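PDB 6TCB: uncharacterized protein from Pseudomonas aeruginosa PAO1, which is of unknown function but binds calcium ions and is built from helices packed around a small antiparallel sheet. Local coordinates for residues A[23-28]-A[55-60]; A[5-10]-A[35-40]. All coordinates share one frame; numbering follows the deposited sequence. Where two conformers were deposited one is given.

Contact 1 joins the short strand 24-25 to strand 57-62, the middle strand of the sheet, while contact 2 packs helix 3-18 against helix 33-43; their centres lie about 13 Å apart. Along the chain the four segments alternate, so the chain passes from contact 2 to contact 1, back to contact 2 and again to contact 1. They meet directly through Tyr24 OH and His10 ND1, 2.6 Å apart and probably hydrogen-bonded, and through Tyr60 CZ and Phe37 CD2 at 3.6 Å. The calcium-binding residues sit nearer contact 1: the side chain of Asp66 is about 9 Å from that of Pro23. Contact 2 lies away from that site, and both contacts reach the second subunit.

Contact 1: residues A[23-28]-A[55-60]; sequences PYWCDV and GFDPVY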
loop_
_atom_site.group_PDB
_atom_site.type_symbol
_atom_site.label_atom_id
_atom_site.label_comp_id
_atom_site.label_asym_id
_atom_site.label_seq_id
_atom_site.Cartn_x
_atom_site.Cartn_y
_atom_site.Cartn_z
ATOM N N PRO A 23 3.017 5.502 -12.134
ATOM C CA PRO A 23 2.807 4.296 -11.327
ATOM C C PRO A 23 2.582 3.077 -12.211
ATOM O O PRO A 23 2.162 3.183 -13.368
ATOM C CB PRO A 23 1.552 4.633 -10.521
ATOM C CG PRO A 23 0.787 5.551 -11.426
ATOM C CD PRO A 23 1.812 6.354 -12.187
ATOM N N TYR A 24 2.862 1.901 -11.639
ATOM C CA TYR A 24 2.644 0.609 -12.295
ATOM C C TYR A 24 1.492 -0.114 -11.602
ATOM O O TYR A 24 1.667 -0.715 -10.533
ATOM C CB TYR A 24 3.902 -0.246 -12.263
ATOM C CG TYR A 24 3.801 -1.593 -12.950
ATOM C CD1 TYR A 24 2.971 -1.799 -14.049
ATOM C CD2 TYR A 24 4.561 -2.672 -12.504
ATOM C CE1 TYR A 24 2.914 -3.035 -14.675
ATOM C CE2 TYR A 24 4.520 -3.908 -13.137
ATOM C CZ TYR A 24 3.694 -4.077 -14.221
ATOM O OH TYR A 24 3.640 -5.294 -14.849
ATOM N N TRP A 25 0.312 -0.045 -12.216
ATOM C CA TRP A 25 -0.850 -0.787 -11.743
ATOM C C TRP A 25 -0.701 -2.225 -12.207
ATOM O O TRP A 25 -0.634 -2.489 -13.414
ATOM C CB TRP A 25 -2.126 -0.169 -12.315
ATOM C CG TRP A 25 -2.322 1.274 -11.941
ATOM C CD1 TRP A 25 -1.935 2.353 -12.658
ATOM C CD2 TRP A 25 -2.992 1.793 -10.775
ATOM N NE1 TRP A 25 -2.287 3.500 -12.016
ATOM C CE2 TRP A 25 -2.942 3.190 -10.857
ATOM C CE3 TRP A 25 -3.607 1.205 -9.664
ATOM C CZ2 TRP A 25 -3.486 4.021 -9.878
ATOM C CZ3 TRP A 25 -4.146 2.026 -8.690
ATOM C CH2 TRP A 25 -4.083 3.419 -8.801
ATOM N N CYS A 26 -0.627 -3.156 -11.268
ATOM C CA CYS A 26 -0.358 -4.545 -11.627
ATOM C C CYS A 26 -0.922 -5.439 -10.548
ATOM O O CYS A 26 -0.490 -5.351 -9.396
ATOM C CB CYS A 26 1.140 -4.772 -11.751
ATOM S SG CYS A 26 1.609 -6.478 -12.121
ATOM N N ASP A 27 -1.848 -6.326 -10.925
ATOM C CA ASP A 27 -2.521 -7.205 -9.977
ATOM C C ASP A 27 -2.300 -8.683 -10.291
ATOM O O ASP A 27 -3.052 -9.532 -9.800
ATOM C CB ASP A 27 -4.016 -6.872 -9.895
ATOM C CG ASP A 27 -4.777 -7.227 -11.165
ATOM O OD1 ASP A 27 -4.156 -7.651 -12.162
ATOM O OD2 ASP A 27 -6.019 -7.081 -11.162
ATOM N N VAL A 28 -1.258 -9.010 -11.061
ATOM C CA VAL A 28 -1.066 -10.383 -11.533
ATOM C C VAL A 28 -0.588 -11.313 -10.425
ATOM O O VAL A 28 -0.803 -12.528 -10.504
ATOM C CB VAL A 28 -0.101 -10.415 -12.735
ATOM C CG1 VAL A 28 1.303 -10.080 -12.288
ATOM C CG2 VAL A 28 -0.152 -11.782 -13.415
ATOM N N GLY A 55 -9.449 -1.077 -1.708
ATOM C CA GLY A 55 -9.570 -2.423 -1.210
ATOM C C GLY A 55 -8.807 -3.487 -1.974
ATOM O O GLY A 55 -8.348 -4.461 -1.359
ATOM N N PHE A 56 -8.690 -3.343 -3.302
ATOM C CA PHE A 56 -8.182 -4.413 -4.154
ATOM C C PHE A 56 -7.577 -3.917 -5.468
ATOM O O PHE A 56 -7.641 -4.620 -6.486
ATOM C CB PHE A 56 -9.312 -5.407 -4.496
ATOM C CG PHE A 56 -9.978 -5.998 -3.298
ATOM C CD1 PHE A 56 -9.445 -7.116 -2.685
ATOM C CD2 PHE A 56 -11.125 -5.430 -2.770
ATOM C CE1 PHE A 56 -10.044 -7.652 -1.572
ATOM C CE2 PHE A 56 -11.726 -5.968 -1.652
ATOM C CZ PHE A 56 -11.181 -7.072 -1.051
ATOM N N ASP A 57 -6.983 -2.727 -5.473
ATOM C CA ASP A 57 -6.310 -2.223 -6.669
ATOM C C ASP A 57 -4.850 -1.933 -6.321
ATOM O O ASP A 57 -4.538 -0.861 -5.780
ATOM C CB ASP A 57 -7.014 -0.949 -7.172
ATOM C CG ASP A 57 -6.738 -0.625 -8.655
ATOM O OD1 ASP A 57 -5.986 -1.364 -9.334
ATOM O OD2 ASP A 57 -7.314 0.384 -9.143
ATOM N N PRO A 58 -3.928 -2.860 -6.587
ATOM C CA PRO A 58 -2.528 -2.681 -6.191
ATOM C C PRO A 58 -1.690 -1.938 -7.218
ATOM O O PRO A 58 -1.896 -2.031 -8.430
ATOM C CB PRO A 58 -2.030 -4.129 -6.066
ATOM C CG PRO A 58 -2.883 -4.900 -7.005
ATOM C CD PRO A 58 -4.220 -4.226 -7.054
ATOM N N VAL A 59 -0.704 -1.209 -6.712
ATOM C CA VAL A 59 0.115 -0.342 -7.548
ATOM C C VAL A 59 1.470 -0.154 -6.896
ATOM O O VAL A 59 1.593 -0.148 -5.667
ATOM C CB VAL A 59 -0.630 0.997 -7.799
ATOM C CG1 VAL A 59 -0.870 1.763 -6.487
ATOM C CG2 VAL A 59 0.080 1.865 -8.797
ATOM N N TYR A 60 2.481 -0.014 -7.746
ATOM C CA TYR A 60 3.869 0.216 -7.366
ATOM C C TYR A 60 4.219 1.607 -7.873
ATOM O O TYR A 60 4.136 1.862 -9.078
ATOM C CB TYR A 60 4.769 -0.872 -7.972
ATOM C CG TYR A 60 4.276 -2.254 -7.602
ATOM C CD1 TYR A 60 4.680 -2.865 -6.431
ATOM C CD2 TYR A 60 3.350 -2.930 -8.394
ATOM C CE1 TYR A 60 4.194 -4.108 -6.065
ATOM C CE2 TYR A 60 2.859 -4.182 -8.030
ATOM C CZ TYR A 60 3.278 -4.753 -6.857
ATOM O OH TYR A 60 2.761 -5.992 -6.546
HETATM O O HOH W 1 0.325 -7.165 -7.611
HETATM O O HOH W 2 -7.256 -4.381 -9.865
HETATM O O HOH W 3 -7.142 -7.060 -7.930
#
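Tyr24 and Tyr60 form an antiparallel hydrogen-bonded pair. Tyr24 N gives a bond to Tyr60 O (2.9 Å), and Tyr60 N returns one to Tyr24 O. Tyr24 O also receives the CA-H of Val59. One residue on, Trp25 and Val59 make the non-hydrogen-bonded pair; past it, Cys26 N keeps a weak 3.3 Å bond to Pro58 O.

On the Trp25-Val59 face of the sheet, one branch of the valine covers the indole. Val59 CG2 stands 3.8 Å from the centroid of the six-membered indole ring, a CH-pi contact over its face, and touches Pro23 CB as well. With CG2 anti to the backbone N, CG1 takes the place between N and the carbonyl carbon (chi1 63°). Farther along the ring, Trp25 CE3 lies 3.5 Å from Asp57 OD1, with indole and carboxylate planes 36° apart. On the other face, Tyr60 CE2 lies 3.8 Å from Cys26 O, with that oxygen at the ring edge. Water 1 bridges the same carbonyl to the phenol, donating to Cys26 O and to Tyr60 OH.

Outer partners hold these groups: Asp57 OD2 has salt bridges to Arg77 and Arg81, Trp25 NE1 bonds to Val92 O, and Tyr60 OH bonds to Asp34 O. Arg77 also makes a cation-pi contact with Trp25, while Val70 of helix 67-82 touches both Trp25 and Val59.

The two arginines probably stabilise the buried Asp57 as a carboxylate, so this side of the sheet couples CH-pi and apolar packing to the salt bridges of Asp57, which tie it to helix 67-82.

Contact 2: residues A[5-10]-A[35-40]; sequences ELFEEH and QAFNAY
Phe7 sits between Phe37 and Tyr40, and ring stacking carries most of this contact. Phe37 directs its edge at the face of Phe7, a T-shaped pair with centroids 5.1 Å apart and planes at 77°; Phe37 CD1 is the atom over the centre of the Phe7 ring. Phe7 in turn presents its own edge to the face of Tyr40, the planes now at 62°, with Phe7 CD2 3.6 Å from Tyr40 CG. Both Phe37 and Tyr40 carry CG anti to the backbone N, which takes the two rings toward helix 3-18; their offset of about one helical turn puts Phe37 at the face of Phe7 and Tyr40 at its edge.

Aliphatic and backbone atoms fill in around the rings. Phe7 CB makes a CH-pi contact 3.8 Å from the Tyr40 centroid, almost straight above it. Phe7 O lies in the plane of the Phe37 ring, at its edge, 3.6 Å from CE1. His10 CB meets Phe37 CZ at 3.7 Å.

The polar link runs through solvent: water 4 donates to Glu8 OE2 (2.8 Å) and is hydrogen-bonded to Tyr40 OH at 2.6 Å. The polar end of His10 points to strand 24-25, where Tyr24 is its probable partner.

Phe29 extends the stacking, meeting Phe7 and His10 edge-to-face and also contacting Phe37, while Arg31 of the second subunit packs on Ala36. The segments 5-10 and 35-40 cross at -64°, their axes 10.7 Å apart at closest approach, a wide separation bridged by an aromatic cluster of Phe7, Phe37 and Tyr40 at the helix-helix interface.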
loop_
_atom_site.group_PDB
_atom_site.type_symbol
_atom_site.label_atom_id
_atom_site.label_comp_id
_atom_site.label_asym_id
_atom_site.label_seq_id
_atom_site.Cartn_x
_atom_site.Cartn_y
_atom_site.Cartn_z
ATOM N N GLU A 5 11.810 -15.251 -13.124
ATOM C CA GLU A 5 11.559 -14.727 -14.466
ATOM C C GLU A 5 10.329 -13.830 -14.487
ATOM O O GLU A 5 10.318 -12.795 -15.164
ATOM C CB GLU A 5 11.390 -15.887 -15.448
ATOM N N LEU A 6 9.284 -14.203 -13.744
ATOM C CA LEU A 6 8.092 -13.366 -13.660
ATOM C C LEU A 6 8.437 -12.008 -13.068
ATOM O O LEU A 6 8.036 -10.961 -13.594
ATOM C CB LEU A 6 7.045 -14.070 -12.803
ATOM C CG LEU A 6 5.685 -13.383 -12.761
ATOM C CD1 LEU A 6 4.993 -13.421 -14.098
ATOM C CD2 LEU A 6 4.843 -14.052 -11.676
ATOM N N PHE A 7 9.194 -12.011 -11.973
ATOM C CA PHE A 7 9.607 -10.759 -11.351
ATOM C C PHE A 7 10.534 -9.963 -12.264
ATOM O O PHE A 7 10.410 -8.738 -12.362
ATOM C CB PHE A 7 10.279 -11.040 -10.008
ATOM C CG PHE A 7 9.324 -11.109 -8.838
ATOM C CD1 PHE A 7 8.000 -11.479 -8.993
ATOM C CD2 PHE A 7 9.761 -10.770 -7.578
ATOM C CE1 PHE A 7 7.150 -11.516 -7.896
ATOM C CE2 PHE A 7 8.916 -10.790 -6.490
ATOM C CZ PHE A 7 7.618 -11.178 -6.642
ATOM N N GLU A 8 11.443 -10.633 -12.970
ATOM C CA GLU A 8 12.347 -9.907 -13.857
ATOM C C GLU A 8 11.590 -9.206 -14.976
ATOM O O GLU A 8 11.878 -8.047 -15.307
ATOM C CB GLU A 8 13.382 -10.866 -14.449
ATOM C CG GLU A 8 14.459 -11.314 -13.468
ATOM C CD GLU A 8 15.140 -12.618 -13.865
ATOM O OE1 GLU A 8 14.956 -13.080 -15.013
ATOM O OE2 GLU A 8 15.861 -13.182 -13.014
ATOM N N GLU A 9 10.635 -9.894 -15.594
ATOM C CA GLU A 9 9.931 -9.284 -16.710
ATOM C C GLU A 9 9.014 -8.166 -16.239
ATOM O O GLU A 9 8.898 -7.132 -16.904
ATOM C CB GLU A 9 9.166 -10.338 -17.498
ATOM C CG GLU A 9 10.063 -11.376 -18.144
ATOM C CD GLU A 9 11.004 -10.839 -19.209
ATOM O OE1 GLU A 9 10.940 -9.653 -19.566
ATOM O OE2 GLU A 9 11.814 -11.656 -19.697
ATOM N N HIS A 10 8.337 -8.352 -15.104
ATOM C CA HIS A 10 7.518 -7.268 -14.566
ATOM C C HIS A 10 8.370 -6.105 -14.084
ATOM O O HIS A 10 7.918 -4.960 -14.143
ATOM C CB HIS A 10 6.562 -7.803 -13.509
ATOM C CG HIS A 10 5.387 -8.501 -14.112
ATOM N ND1 HIS A 10 4.265 -7.826 -14.525
ATOM C CD2 HIS A 10 5.218 -9.787 -14.492
ATOM C CE1 HIS A 10 3.417 -8.681 -15.074
ATOM N NE2 HIS A 10 3.975 -9.876 -15.072
ATOM N N GLN A 35 3.144 -8.193 -2.443
ATOM C CA GLN A 35 3.919 -7.293 -1.595
ATOM C C GLN A 35 5.411 -7.473 -1.827
ATOM O O GLN A 35 6.176 -6.497 -1.818
ATOM C CB GLN A 35 3.586 -7.563 -0.129
ATOM C CG GLN A 35 2.128 -7.333 0.213
ATOM C CD GLN A 35 1.881 -7.270 1.707
ATOM O OE1 GLN A 35 2.324 -6.332 2.373
ATOM N NE2 GLN A 35 1.174 -8.261 2.239
ATOM N N ALA A 36 5.839 -8.714 -2.049
ATOM C CA ALA A 36 7.254 -8.996 -2.236
ATOM C C ALA A 36 7.789 -8.340 -3.494
ATOM O O ALA A 36 8.969 -7.981 -3.546
ATOM C CB ALA A 36 7.477 -10.504 -2.291
ATOM N N PHE A 37 6.945 -8.166 -4.517
ATOM C CA PHE A 37 7.423 -7.483 -5.713
ATOM C C PHE A 37 7.937 -6.086 -5.381
ATOM O O PHE A 37 8.866 -5.602 -6.032
ATOM C CB PHE A 37 6.342 -7.441 -6.803
ATOM C CG PHE A 37 6.832 -6.894 -8.121
ATOM C CD1 PHE A 37 7.798 -7.574 -8.840
ATOM C CD2 PHE A 37 6.314 -5.713 -8.639
ATOM C CE1 PHE A 37 8.257 -7.084 -10.046
ATOM C CE2 PHE A 37 6.767 -5.213 -9.848
ATOM C CZ PHE A 37 7.736 -5.895 -10.545
ATOM N N ASN A 38 7.357 -5.418 -4.376
ATOM C CA ASN A 38 7.885 -4.108 -4.018
ATOM C C ASN A 38 9.296 -4.211 -3.451
ATOM O O ASN A 38 10.146 -3.351 -3.721
ATOM C CB ASN A 38 6.959 -3.375 -3.056
ATOM C CG ASN A 38 7.163 -1.891 -3.119
ATOM O OD1 ASN A 38 6.937 -1.275 -4.158
ATOM N ND2 ASN A 38 7.606 -1.303 -2.019
ATOM N N ALA A 39 9.571 -5.268 -2.685
ATOM C CA ALA A 39 10.930 -5.481 -2.194
ATOM C C ALA A 39 11.888 -5.750 -3.347
ATOM O O ALA A 39 13.047 -5.318 -3.315
ATOM C CB ALA A 39 10.951 -6.635 -1.189
ATOM N N TYR A 40 11.419 -6.471 -4.371
ATOM C CA TYR A 40 12.224 -6.758 -5.548
ATOM C C TYR A 40 12.571 -5.476 -6.288
ATOM O O TYR A 40 13.731 -5.239 -6.638
ATOM C CB TYR A 40 11.452 -7.709 -6.473
ATOM C CG TYR A 40 12.275 -8.259 -7.616
ATOM C CD1 TYR A 40 13.217 -9.249 -7.397
ATOM C CD2 TYR A 40 12.109 -7.792 -8.915
ATOM C CE1 TYR A 40 13.992 -9.761 -8.440
ATOM C CE2 TYR A 40 12.874 -8.288 -9.947
ATOM C CZ TYR A 40 13.803 -9.274 -9.709
ATOM O OH TYR A 40 14.552 -9.769 -10.750
HETATM O O HOH W 4 14.636 -12.412 -10.658
#